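Local coordinates for protein bacterioferritin (Rhodobacter capsulatus, PDB 1JGC) that probably stores iron, oxidising ferrous iron with dioxygen at a ferroxidase centre and laying it down as ferric mineral inside a heme-containing shell of 24 subunits, at residues 4-9 / 105-110; 13-18 / 57-62; 23-28 / 88-93; 49-54 / 125-130. All coordinates share one frame; numbering follows the deposited sequence.

The four contacts sample one antiparallel helix bundle from its end to its middle. Interactions 1 and 3 both join helix 5-34 to helix 83-111, with centres 27 Å apart. Interaction 4 pairs helix 38-64 with helix 114-144 and holds most of the ferroxidase ligands. Interaction 2 lies 12 Å from it, centre to centre, and supplies Glu-18 to the same site; interaction 3 lies 13 Å from it and sets Tyr-25 beside Glu-51 (CE2 to CG 3.9 Å). Interactions 3 and 4 also meet the heme, where Trp-26 CE3 is 3.7 Å from Met-52 CE. Interaction 1 lies away from both sites, its centre about 21 Å from that of the chain.

Interaction 1: residues 4-9 / 105-110; sequences DAKVIE and RDYCAE
Tyr-107 loses the most surface, its ring reaching across to the first turn of helix 5-34, where Asp-4, Lys-6 and Val-7 receive it. The hydroxyl donates to the carboxylate of Asp-4, with Tyr-107 OH 2.8 Å from Asp-4 OD2; it arrives on the syn side of that oxygen, 31° out of the carboxylate plane. Asp-4 is the N-cap of the helix, and the same OD2 accepts weak bonds from the backbone N atoms of Lys-6 and Val-7, so one oxygen serves both cap and phenol. Lys-6, chain extended, lies over one ring face: CD is 4.0 Å from the centroid of the Tyr-107 ring, a CH-pi contact made by methylene rather than by the ammonium, which is too far for more than a weak attraction. Val-7 meets the ring at its edge, CG2 being 3.8 Å from Tyr-107 CE2. Its other methyl, CG1, lies 4.0 Å from Cys-108 SG: it stands anti to the backbone N (chi1 168°), which points it at the sulfur while CG2 leans mainly on the ring. A leucine in place of Tyr-107 would probably leave the Asp-4 cap without its cross-helix donor and Lys-6 without a flat surface to lie on. The segments run nearly antiparallel, with axes 10.0 Å apart. Helix 114-144 lies alongside, its Ser-116 touching both Val-7 and Cys-108, and Leu-65 packs against Val-7 from a loop.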
# COMPACT_ATOMS: atom_id res chain seq x y z
N ASP A 4 -44.96 35.24 18.08
CA ASP A 4 -45.48 36.10 19.14
C ASP A 4 -44.56 37.31 19.28
O ASP A 4 -43.36 37.16 19.53
CB ASP A 4 -45.49 35.33 20.45
CG ASP A 4 -46.07 36.14 21.58
OD1 ASP A 4 -47.31 36.09 21.75
OD2 ASP A 4 -45.29 36.83 22.29
N ALA A 5 -45.12 38.50 19.11
CA ALA A 5 -44.34 39.73 19.21
C ALA A 5 -43.38 39.77 20.41
O ALA A 5 -42.24 40.19 20.26
CB ALA A 5 -45.26 40.95 19.25
N LYS A 6 -43.84 39.34 21.58
CA LYS A 6 -42.94 39.41 22.73
C LYS A 6 -41.83 38.36 22.73
O LYS A 6 -40.80 38.55 23.35
CB LYS A 6 -43.73 39.34 24.05
CG LYS A 6 -42.89 39.84 25.20
CD LYS A 6 -43.66 39.96 26.51
CE LYS A 6 -42.74 40.52 27.60
NZ LYS A 6 -43.38 40.60 28.97
N VAL A 7 -42.05 37.25 22.04
CA VAL A 7 -41.01 36.22 21.98
C VAL A 7 -39.89 36.82 21.14
O VAL A 7 -38.71 36.67 21.44
CB VAL A 7 -41.53 34.93 21.30
CG1 VAL A 7 -40.37 34.00 20.98
CG2 VAL A 7 -42.51 34.22 22.24
N ILE A 8 -40.27 37.53 20.09
CA ILE A 8 -39.31 38.16 19.20
C ILE A 8 -38.52 39.22 19.97
O ILE A 8 -37.33 39.40 19.74
CB ILE A 8 -40.04 38.78 17.99
CG1 ILE A 8 -40.66 37.65 17.16
CG2 ILE A 8 -39.09 39.63 17.17
CD1 ILE A 8 -41.36 38.09 15.90
N GLU A 9 -39.18 39.90 20.89
CA GLU A 9 -38.51 40.92 21.69
C GLU A 9 -37.44 40.24 22.54
O GLU A 9 -36.30 40.70 22.63
CB GLU A 9 -39.51 41.62 22.59
CG GLU A 9 -39.80 43.06 22.21
CD GLU A 9 -41.00 43.62 22.97
OE1 GLU A 9 -40.99 43.61 24.24
OE2 GLU A 9 -41.96 44.05 22.30
N ARG A 105 -37.32 32.27 28.66
CA ARG A 105 -37.72 30.88 28.64
C ARG A 105 -39.11 30.69 29.28
O ARG A 105 -39.98 30.03 28.69
CB ARG A 105 -36.64 30.06 29.35
CG ARG A 105 -36.89 28.58 29.40
CD ARG A 105 -37.62 28.26 30.66
NE ARG A 105 -38.24 26.95 30.58
CZ ARG A 105 -39.37 26.64 31.18
NH1 ARG A 105 -40.01 27.55 31.91
NH2 ARG A 105 -39.88 25.43 31.03
N ASP A 106 -39.34 31.27 30.46
CA ASP A 106 -40.66 31.14 31.08
C ASP A 106 -41.75 31.71 30.17
O ASP A 106 -42.80 31.09 30.00
CB ASP A 106 -40.72 31.88 32.42
CG ASP A 106 -40.02 31.12 33.54
OD1 ASP A 106 -39.98 29.88 33.49
OD2 ASP A 106 -39.53 31.78 34.48
N TYR A 107 -41.49 32.87 29.57
CA TYR A 107 -42.49 33.47 28.70
C TYR A 107 -42.80 32.60 27.48
O TYR A 107 -43.96 32.50 27.09
CB TYR A 107 -42.06 34.86 28.22
CG TYR A 107 -43.13 35.51 27.38
CD1 TYR A 107 -44.30 36.02 27.96
CD2 TYR A 107 -43.03 35.54 25.98
CE1 TYR A 107 -45.33 36.53 27.16
CE2 TYR A 107 -44.05 36.04 25.18
CZ TYR A 107 -45.20 36.53 25.77
OH TYR A 107 -46.23 36.97 24.97
N CYS A 108 -41.78 31.99 26.88
CA CYS A 108 -42.01 31.13 25.73
C CYS A 108 -42.92 29.98 26.12
O CYS A 108 -43.82 29.60 25.36
CB CYS A 108 -40.69 30.60 25.18
SG CYS A 108 -39.72 31.85 24.29
N ALA A 109 -42.69 29.42 27.30
CA ALA A 109 -43.50 28.32 27.79
C ALA A 109 -44.95 28.77 27.95
O ALA A 109 -45.88 28.10 27.48
CB ALA A 109 -42.96 27.83 29.12
N GLU A 110 -45.13 29.90 28.61
CA GLU A 110 -46.46 30.44 28.85
C GLU A 110 -47.23 30.65 27.55
O GLU A 110 -48.40 30.28 27.45
CB GLU A 110 -46.37 31.77 29.63
CG GLU A 110 -47.67 32.56 29.64
CD GLU A 110 -47.61 33.82 30.50
OE1 GLU A 110 -46.57 34.52 30.49
OE2 GLU A 110 -48.62 34.12 31.19

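Interaction 2: residues 13-18 / 57-62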
# COMPACT_ATOMS: atom_id res chain seq x y z
N ALA A 13 -33.34 40.54 22.52
CA ALA A 13 -32.62 40.95 23.71
C ALA A 13 -31.50 39.94 23.94
O ALA A 13 -30.37 40.30 24.27
CB ALA A 13 -33.55 41.02 24.92
N ALA A 14 -31.82 38.66 23.76
CA ALA A 14 -30.84 37.61 23.93
C ALA A 14 -29.72 37.82 22.90
O ALA A 14 -28.54 37.62 23.20
CB ALA A 14 -31.49 36.26 23.74
N LEU A 15 -30.09 38.22 21.69
CA LEU A 15 -29.13 38.47 20.63
C LEU A 15 -28.16 39.57 21.04
O LEU A 15 -26.94 39.44 20.89
CB LEU A 15 -29.85 38.87 19.34
CG LEU A 15 -28.96 39.39 18.21
CD1 LEU A 15 -27.89 38.37 17.84
CD2 LEU A 15 -29.83 39.72 17.01
N ARG A 16 -28.71 40.65 21.57
CA ARG A 16 -27.89 41.77 22.01
C ARG A 16 -26.96 41.30 23.12
O ARG A 16 -25.81 41.72 23.19
CB ARG A 16 -28.76 42.92 22.53
CG ARG A 16 -27.95 43.95 23.28
CD ARG A 16 -28.77 45.13 23.72
NE ARG A 16 -29.20 45.92 22.58
CZ ARG A 16 -30.48 46.12 22.25
NH1 ARG A 16 -31.44 45.57 23.00
NH2 ARG A 16 -30.80 46.86 21.18
N SER A 17 -27.46 40.44 23.99
CA SER A 17 -26.66 39.92 25.07
C SER A 17 -25.49 39.13 24.48
O SER A 17 -24.34 39.26 24.94
CB SER A 17 -27.53 39.03 25.95
OG SER A 17 -26.80 38.52 27.05
N GLU A 18 -25.77 38.31 23.47
CA GLU A 18 -24.74 37.49 22.83
C GLU A 18 -23.71 38.32 22.07
O GLU A 18 -22.51 38.06 22.17
CB GLU A 18 -25.37 36.47 21.89
CG GLU A 18 -26.27 35.43 22.57
CD GLU A 18 -25.57 34.63 23.65
OE1 GLU A 18 -25.17 35.22 24.68
OE2 GLU A 18 -25.43 33.39 23.49
N LYS A 57 -27.71 31.30 15.46
CA LYS A 57 -28.87 30.46 15.71
C LYS A 57 -30.11 31.32 16.06
O LYS A 57 -31.21 31.09 15.55
CB LYS A 57 -28.53 29.50 16.85
CG LYS A 57 -29.61 28.55 17.25
CD LYS A 57 -29.21 27.77 18.52
CE LYS A 57 -27.94 26.94 18.29
NZ LYS A 57 -27.53 26.15 19.50
N ILE A 58 -29.90 32.33 16.90
CA ILE A 58 -30.99 33.22 17.32
C ILE A 58 -31.50 34.14 16.22
O ILE A 58 -32.70 34.41 16.13
CB ILE A 58 -30.53 34.07 18.54
CG1 ILE A 58 -30.46 33.17 19.76
CG2 ILE A 58 -31.48 35.24 18.77
CD1 ILE A 58 -29.99 33.87 20.98
N ILE A 59 -30.60 34.62 15.37
CA ILE A 59 -31.00 35.47 14.27
C ILE A 59 -31.88 34.67 13.32
O ILE A 59 -32.86 35.18 12.80
CB ILE A 59 -29.76 36.00 13.51
CG1 ILE A 59 -28.98 36.96 14.40
CG2 ILE A 59 -30.19 36.68 12.21
CD1 ILE A 59 -27.66 37.41 13.82
N ALA A 60 -31.53 33.41 13.11
CA ALA A 60 -32.31 32.55 12.22
C ALA A 60 -33.72 32.32 12.76
O ALA A 60 -34.69 32.32 12.01
CB ALA A 60 -31.60 31.22 12.00
N ARG A 61 -33.82 32.11 14.06
CA ARG A 61 -35.12 31.88 14.67
C ARG A 61 -35.97 33.13 14.55
O ARG A 61 -37.18 33.05 14.34
CB ARG A 61 -34.96 31.49 16.13
CG ARG A 61 -36.26 31.22 16.85
CD ARG A 61 -37.00 30.04 16.25
NE ARG A 61 -38.24 29.78 16.97
CZ ARG A 61 -39.15 28.88 16.61
NH1 ARG A 61 -38.96 28.14 15.52
NH2 ARG A 61 -40.26 28.73 17.33
N ILE A 62 -35.35 34.29 14.69
CA ILE A 62 -36.08 35.55 14.60
C ILE A 62 -36.65 35.73 13.19
O ILE A 62 -37.81 36.09 13.03
CB ILE A 62 -35.17 36.74 14.93
CG1 ILE A 62 -34.92 36.80 16.44
CG2 ILE A 62 -35.80 38.03 14.42
CD1 ILE A 62 -33.96 37.89 16.87
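Leu-15 and Ile-58 face each other where the backbones come nearest, their CA atoms 6.5 Å apart. The two side chains do not meet end to end: Leu-15 offers its CB to the branch methyl of Ile-58, with Leu-15 CB 4.0 Å from Ile-58 CG2. The first torsion puts Leu-15 CG anti to the backbone N and beside the carbonyl carbon (chi1 170°), which aims the fork at Ile-59. Both prongs then straddle one methylene, Leu-15 CD1 and CD2 each lying 3.9 Å from Ile-59 CG1, with the two chains set at a slant. Ile-58 uses its second branch in another direction. With CG1 beside the backbone N (chi1 -72°), its long arm runs out until CD1 is 3.9 Å from Ala-14 CB, and the methyl rests against the small alanine side chain. Phe-120 and Leu-123 of helix 114-144 continue this layer, touching Ala-14 and Ile-58 respectively. The close approaches across the contact are all between carbon atoms at van der Waals distance, so the nearly antiparallel pair is held by burial and fit of side chains rather than by directed bonds. This apolar layer flanks Glu-18, a ligand of the first iron, whose CG is 4.3 Å from Ile-58 CD1 and whose carboxylate belongs to the ferroxidase site.

Interaction 3: residues 23-28 / 88-93. With HEM (protoporphyrin IX containing Fe), chain D.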
# COMPACT_ATOMS: atom_id res chain seq x y z
N SER A 23 -17.96 40.21 21.72
CA SER A 23 -16.93 41.23 21.76
C SER A 23 -16.15 41.24 23.06
O SER A 23 -14.95 41.51 23.06
CB SER A 23 -17.54 42.60 21.51
OG SER A 23 -18.03 42.67 20.19
N GLN A 24 -16.82 40.96 24.17
CA GLN A 24 -16.14 40.96 25.45
C GLN A 24 -15.10 39.84 25.49
O GLN A 24 -13.98 40.05 25.94
CB GLN A 24 -17.14 40.82 26.61
CG GLN A 24 -16.51 40.96 27.99
CD GLN A 24 -17.55 40.95 29.10
OE1 GLN A 24 -18.37 41.86 29.22
NE2 GLN A 24 -17.52 39.91 29.92
N TYR A 25 -15.48 38.66 25.01
CA TYR A 25 -14.56 37.52 25.00
C TYR A 25 -13.41 37.76 24.04
O TYR A 25 -12.26 37.42 24.34
CB TYR A 25 -15.28 36.24 24.60
CG TYR A 25 -16.13 35.61 25.69
CD1 TYR A 25 -15.58 35.27 26.92
CD2 TYR A 25 -17.48 35.37 25.48
CE1 TYR A 25 -16.36 34.70 27.93
CE2 TYR A 25 -18.27 34.81 26.47
CZ TYR A 25 -17.71 34.48 27.69
OH TYR A 25 -18.52 33.95 28.68
N TRP A 26 -13.71 38.36 22.89
CA TRP A 26 -12.67 38.60 21.91
C TRP A 26 -11.65 39.62 22.38
O TRP A 26 -10.46 39.46 22.13
CB TRP A 26 -13.27 39.04 20.57
CG TRP A 26 -12.31 38.79 19.45
CD1 TRP A 26 -11.34 39.64 19.00
CD2 TRP A 26 -12.15 37.57 18.72
NE1 TRP A 26 -10.58 39.02 18.04
CE2 TRP A 26 -11.05 37.75 17.85
CE3 TRP A 26 -12.82 36.34 18.72
CZ2 TRP A 26 -10.60 36.74 16.99
CZ3 TRP A 26 -12.38 35.34 17.86
CH2 TRP A 26 -11.28 35.54 17.01
N VAL A 27 -12.10 40.66 23.06
CA VAL A 27 -11.17 41.66 23.57
C VAL A 27 -10.30 40.99 24.64
O VAL A 27 -9.10 41.22 24.71
CB VAL A 27 -11.91 42.88 24.18
CG1 VAL A 27 -10.91 43.84 24.78
CG2 VAL A 27 -12.72 43.59 23.12
N HIS A 28 -10.93 40.16 25.47
CA HIS A 28 -10.20 39.47 26.52
C HIS A 28 -9.16 38.55 25.93
O HIS A 28 -8.06 38.40 26.47
CB HIS A 28 -11.17 38.70 27.41
CG HIS A 28 -11.87 39.56 28.41
ND1 HIS A 28 -12.91 39.11 29.19
CD2 HIS A 28 -11.65 40.85 28.78
CE1 HIS A 28 -13.30 40.08 30.00
NE2 HIS A 28 -12.55 41.14 29.78
N GLU A 88 -13.73 37.67 36.26
CA GLU A 88 -14.83 38.28 36.99
C GLU A 88 -15.82 38.93 36.03
O GLU A 88 -17.03 38.74 36.14
CB GLU A 88 -14.30 39.32 37.98
CG GLU A 88 -13.52 38.73 39.15
CD GLU A 88 -14.40 37.85 40.05
OE1 GLU A 88 -15.39 37.25 39.53
OE2 GLU A 88 -14.09 37.74 41.28
N CYS A 89 -15.30 39.69 35.08
CA CYS A 89 -16.18 40.34 34.13
C CYS A 89 -16.95 39.33 33.29
O CYS A 89 -18.15 39.52 33.05
CB CYS A 89 -15.38 41.28 33.23
SG CYS A 89 -14.79 42.73 34.10
N ASP A 90 -16.30 38.26 32.86
CA ASP A 90 -17.01 37.26 32.06
C ASP A 90 -18.08 36.59 32.91
O ASP A 90 -19.21 36.36 32.44
CB ASP A 90 -16.04 36.22 31.48
CG ASP A 90 -15.10 36.82 30.42
OD1 ASP A 90 -15.55 37.69 29.65
OD2 ASP A 90 -13.93 36.40 30.36
N LEU A 91 -17.75 36.28 34.15
CA LEU A 91 -18.71 35.65 35.04
C LEU A 91 -19.89 36.58 35.27
O LEU A 91 -21.04 36.14 35.32
CB LEU A 91 -18.05 35.29 36.37
CG LEU A 91 -18.96 34.66 37.42
CD1 LEU A 91 -19.55 33.36 36.89
CD2 LEU A 91 -18.18 34.43 38.71
N ALA A 92 -19.61 37.87 35.41
CA ALA A 92 -20.67 38.85 35.63
C ALA A 92 -21.63 38.86 34.44
O ALA A 92 -22.85 38.93 34.60
CB ALA A 92 -20.08 40.25 35.85
N GLY A 93 -21.06 38.79 33.24
CA GLY A 93 -21.88 38.78 32.04
C GLY A 93 -22.72 37.52 31.91
O GLY A 93 -23.83 37.55 31.37
CHA HEM D . -15.79 33.12 12.83
CHB HEM D . -20.34 34.77 13.13
CHC HEM D . -18.64 38.78 15.16
CHD HEM D . -14.11 37.41 14.28
C1A HEM D . -17.18 33.16 12.94
C2A HEM D . -18.10 32.04 13.09
C3A HEM D . -19.35 32.52 12.77
C4A HEM D . -19.25 33.95 12.94
CMA HEM D . -20.64 31.70 12.57
CAA HEM D . -17.86 30.70 13.79
CBA HEM D . -16.71 29.83 13.35
CGA HEM D . -16.87 29.32 11.94
O1A HEM D . -15.94 28.63 11.46
O2A HEM D . -17.92 29.61 11.31
C1B HEM D . -20.29 36.02 13.73
C2B HEM D . -21.46 36.81 14.10
C3B HEM D . -20.98 37.99 14.61
C4B HEM D . -19.52 37.86 14.65
CMB HEM D . -22.92 36.41 13.97
CAB HEM D . -21.80 39.02 15.06
CBB HEM D . -21.59 40.38 14.88
C1C HEM D . -17.26 38.70 15.21
C2C HEM D . -16.42 39.66 15.89
C3C HEM D . -15.12 39.29 15.67
C4C HEM D . -15.19 38.12 14.79
CMC HEM D . -16.92 40.86 16.72
CAC HEM D . -13.96 39.86 16.20
CBC HEM D . -13.79 41.18 16.59
C1D HEM D . -14.15 36.14 13.74
C2D HEM D . -12.98 35.37 13.36
C3D HEM D . -13.45 34.14 12.94
C4D HEM D . -14.90 34.15 13.11
CMD HEM D . -11.52 35.82 13.41
CAD HEM D . -12.53 33.10 12.28
CBD HEM D . -12.27 31.80 13.02
CGD HEM D . -11.18 30.95 12.36
O1D HEM D . -11.25 30.74 11.12
O2D HEM D . -10.27 30.49 13.08
NA HEM D . -17.92 34.30 13.20
NB HEM D . -19.11 36.65 14.12
NC HEM D . -16.52 37.68 14.67
ND HEM D . -15.32 35.39 13.58
FE HEM D . -17.22 35.98 13.93
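Gln-24 CG lies anti to its backbone N (chi1 -174°) and the chain stays extended, which carries the amide across, while His-28, one turn later, swings its ring beside its backbone N (chi1 -80°); both converge on the carboxylate of Asp-90. The glutamine bond is the straight one: Gln-24 NE2 lies 3.0 Å from Asp-90 OD1 with an N-H...O angle of 176°, the oxygen in the amide plane, and meets it on the anti side, tilted out of the carboxylate plane. The same nitrogen gives a weak bond to the backbone, Gln-24 NE2 to Cys-89 O 3.2 Å. His-28 ND1 makes weak bonds to both oxygens, 3.0 Å to Asp-90 OD1 and 3.1 Å to Asp-90 OD2, the carboxylate sitting at the edge of the imidazole. Tyr-25 adds packing, its CE1 3.5 Å from Asp-90 CG. On another side of helix 5-34, Trp-26 lays its indole over the heme periphery, with HEM CAC above one face and Trp-26 CH2 3.6 Å from HEM CMD, while its NE1 forms a hydrogen bond with Asp-56 of a neighbouring subunit. An alanine at Trp-26 would probably leave this vinyl and methyl edge of the heme uncovered and that aspartate without its indole partner. The remaining polar atoms are used too: Gln-24 OE1 takes the backbone N of Arg-78, and His-28 NE2 that of Gly-80. Buried Asp-90 is thus met by two N-H groups, a straight amide bond and a weak, divided imidazole one, which would stabilise its negative charge without cancelling it; donation at ND1 and acceptance at NE2 are consistent with a neutral His-28.

Interaction 4: residues 49-54 / 125-130. With HEM (protoporphyrin IX containing Fe), chain D.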
# COMPACT_ATOMS: atom_id res chain seq x y z
N ILE A 49 -16.20 32.43 19.96
CA ILE A 49 -16.70 31.75 18.77
C ILE A 49 -17.95 30.91 19.10
O ILE A 49 -18.78 30.65 18.24
CB ILE A 49 -15.57 30.90 18.13
CG1 ILE A 49 -14.50 31.85 17.60
CG2 ILE A 49 -16.12 30.05 17.00
CD1 ILE A 49 -13.33 31.19 16.93
N GLU A 50 -18.09 30.48 20.35
CA GLU A 50 -19.27 29.73 20.73
C GLU A 50 -20.45 30.69 20.69
O GLU A 50 -21.51 30.38 20.14
CB GLU A 50 -19.15 29.16 22.15
CG GLU A 50 -18.59 27.75 22.22
CD GLU A 50 -18.57 27.18 23.65
OE1 GLU A 50 -19.67 27.13 24.29
OE2 GLU A 50 -17.47 26.80 24.13
N GLU A 51 -20.27 31.88 21.27
CA GLU A 51 -21.32 32.87 21.29
C GLU A 51 -21.72 33.28 19.88
O GLU A 51 -22.88 33.58 19.62
CB GLU A 51 -20.90 34.09 22.10
CG GLU A 51 -20.67 33.81 23.58
CD GLU A 51 -21.85 33.11 24.23
OE1 GLU A 51 -23.00 33.61 24.11
OE2 GLU A 51 -21.64 32.05 24.86
N MET A 52 -20.76 33.32 18.97
CA MET A 52 -21.07 33.70 17.60
C MET A 52 -22.09 32.70 17.08
O MET A 52 -23.05 33.07 16.40
CB MET A 52 -19.81 33.67 16.74
CG MET A 52 -18.87 34.84 17.00
SD MET A 52 -17.26 34.67 16.16
CE MET A 52 -16.16 35.18 17.47
N GLY A 53 -21.89 31.43 17.43
CA GLY A 53 -22.81 30.39 17.01
C GLY A 53 -24.20 30.60 17.57
O GLY A 53 -25.20 30.43 16.87
N HIS A 54 -24.28 30.96 18.85
CA HIS A 54 -25.56 31.21 19.50
C HIS A 54 -26.27 32.35 18.77
O HIS A 54 -27.44 32.25 18.43
CB HIS A 54 -25.35 31.60 20.97
CG HIS A 54 -24.85 30.48 21.82
ND1 HIS A 54 -24.25 30.69 23.05
CD2 HIS A 54 -24.88 29.14 21.64
CE1 HIS A 54 -23.94 29.53 23.59
NE2 HIS A 54 -24.30 28.57 22.76
N THR A 125 -28.50 26.03 29.43
CA THR A 125 -27.61 24.91 29.69
C THR A 125 -26.16 25.23 29.33
O THR A 125 -25.26 24.94 30.10
CB THR A 125 -28.06 23.65 28.92
OG1 THR A 125 -29.41 23.33 29.27
CG2 THR A 125 -27.18 22.46 29.29
N ASP A 126 -25.93 25.85 28.17
CA ASP A 126 -24.57 26.21 27.78
C ASP A 126 -23.98 27.25 28.74
O ASP A 126 -22.82 27.14 29.14
CB ASP A 126 -24.52 26.79 26.36
CG ASP A 126 -24.91 25.79 25.30
OD1 ASP A 126 -24.73 24.57 25.51
OD2 ASP A 126 -25.38 26.23 24.23
N GLU A 127 -24.77 28.26 29.09
CA GLU A 127 -24.26 29.28 29.99
C GLU A 127 -23.94 28.73 31.38
O GLU A 127 -22.97 29.15 32.00
CB GLU A 127 -25.25 30.45 30.07
CG GLU A 127 -24.72 31.76 29.44
CD GLU A 127 -24.45 31.68 27.92
OE1 GLU A 127 -23.60 30.86 27.48
OE2 GLU A 127 -25.09 32.45 27.16
N GLU A 128 -24.73 27.78 31.87
CA GLU A 128 -24.41 27.22 33.17
C GLU A 128 -23.09 26.46 33.04
O GLU A 128 -22.32 26.36 34.00
CB GLU A 128 -25.55 26.31 33.67
CG GLU A 128 -26.66 27.10 34.36
CD GLU A 128 -27.60 26.26 35.22
OE1 GLU A 128 -27.16 25.24 35.81
OE2 GLU A 128 -28.79 26.63 35.34
N GLY A 129 -22.82 25.96 31.83
CA GLY A 129 -21.58 25.27 31.58
C GLY A 129 -20.40 26.22 31.71
O GLY A 129 -19.39 25.90 32.36
N HIS A 130 -20.51 27.41 31.11
CA HIS A 130 -19.46 28.42 31.20
C HIS A 130 -19.29 28.88 32.65
O HIS A 130 -18.18 29.09 33.12
CB HIS A 130 -19.79 29.63 30.32
CG HIS A 130 -19.74 29.34 28.85
ND1 HIS A 130 -20.34 30.16 27.91
CD2 HIS A 130 -19.15 28.34 28.15
CE1 HIS A 130 -20.12 29.67 26.70
NE2 HIS A 130 -19.40 28.57 26.82
CHA HEM D . -15.79 33.12 12.83
CHB HEM D . -20.34 34.77 13.13
CHC HEM D . -18.64 38.78 15.16
CHD HEM D . -14.11 37.41 14.28
C1A HEM D . -17.18 33.16 12.94
C2A HEM D . -18.10 32.04 13.09
C3A HEM D . -19.35 32.52 12.77
C4A HEM D . -19.25 33.95 12.94
CMA HEM D . -20.64 31.70 12.57
CAA HEM D . -17.86 30.70 13.79
CBA HEM D . -16.71 29.83 13.35
CGA HEM D . -16.87 29.32 11.94
O1A HEM D . -15.94 28.63 11.46
O2A HEM D . -17.92 29.61 11.31
C1B HEM D . -20.29 36.02 13.73
C2B HEM D . -21.46 36.81 14.10
C3B HEM D . -20.98 37.99 14.61
C4B HEM D . -19.52 37.86 14.65
CMB HEM D . -22.92 36.41 13.97
CAB HEM D . -21.80 39.02 15.06
CBB HEM D . -21.59 40.38 14.88
C1C HEM D . -17.26 38.70 15.21
C2C HEM D . -16.42 39.66 15.89
C3C HEM D . -15.12 39.29 15.67
C4C HEM D . -15.19 38.12 14.79
CMC HEM D . -16.92 40.86 16.72
CAC HEM D . -13.96 39.86 16.20
CBC HEM D . -13.79 41.18 16.59
C1D HEM D . -14.15 36.14 13.74
C2D HEM D . -12.98 35.37 13.36
C3D HEM D . -13.45 34.14 12.94
C4D HEM D . -14.90 34.15 13.11
CMD HEM D . -11.52 35.82 13.41
CAD HEM D . -12.53 33.10 12.28
CBD HEM D . -12.27 31.80 13.02
CGD HEM D . -11.18 30.95 12.36
O1D HEM D . -11.25 30.74 11.12
O2D HEM D . -10.27 30.49 13.08
NA HEM D . -17.92 34.30 13.20
NB HEM D . -19.11 36.65 14.12
NC HEM D . -16.52 37.68 14.67
ND HEM D . -15.32 35.39 13.58
FE HEM D . -17.22 35.98 13.93
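Two acceptors face each other here: Glu-51 OE2 and Glu-127 OE1 lie 3.5 Å apart, their carboxylates arriving from opposite helices with planes 57° apart. Both residues are ligands of the two irons when the site is loaded; here it is empty of metal. Glu-51 gets there with CG beside its backbone N and a bend at chi2 (-52°) that brings the carboxylate across to Glu-127. The histidine ligands, His-54 and His-130, meet a carboxylate of the opposite helix through NE2. His-130 NE2 donates to Glu-50 OE1 at 2.9 Å, the donor sitting above the carboxylate plane (51° out of it) and the oxygen tilted somewhat from the ring plane. His-54 NE2 makes a weak bond to Asp-126 OD2 at 3.0 Å, ring and carboxylate planes almost parallel but not shared, the oxygen approaching the ring obliquely. Glu-50 and Asp-126 probably restrict rotation of the rings, with ND1 turned toward the site: His-54 ND1 bonds weakly to Glu-51 OE1 at 3.3 Å and, as modelled, to Glu-18, and His-130 ND1 weakly to Glu-94. Across helix 38-64, Met-52 SD binds the heme iron at 2.6 Å, and Met-52 of a neighbouring subunit supplies the second sulfur. With axes 12.5 Å apart, helices 38-64 and 114-144 leave carboxylates and imidazoles to fill the gap. Glu-18 of helix 5-34 and Glu-94 of helix 83-111 touch Glu-127, so four helices enclose the site.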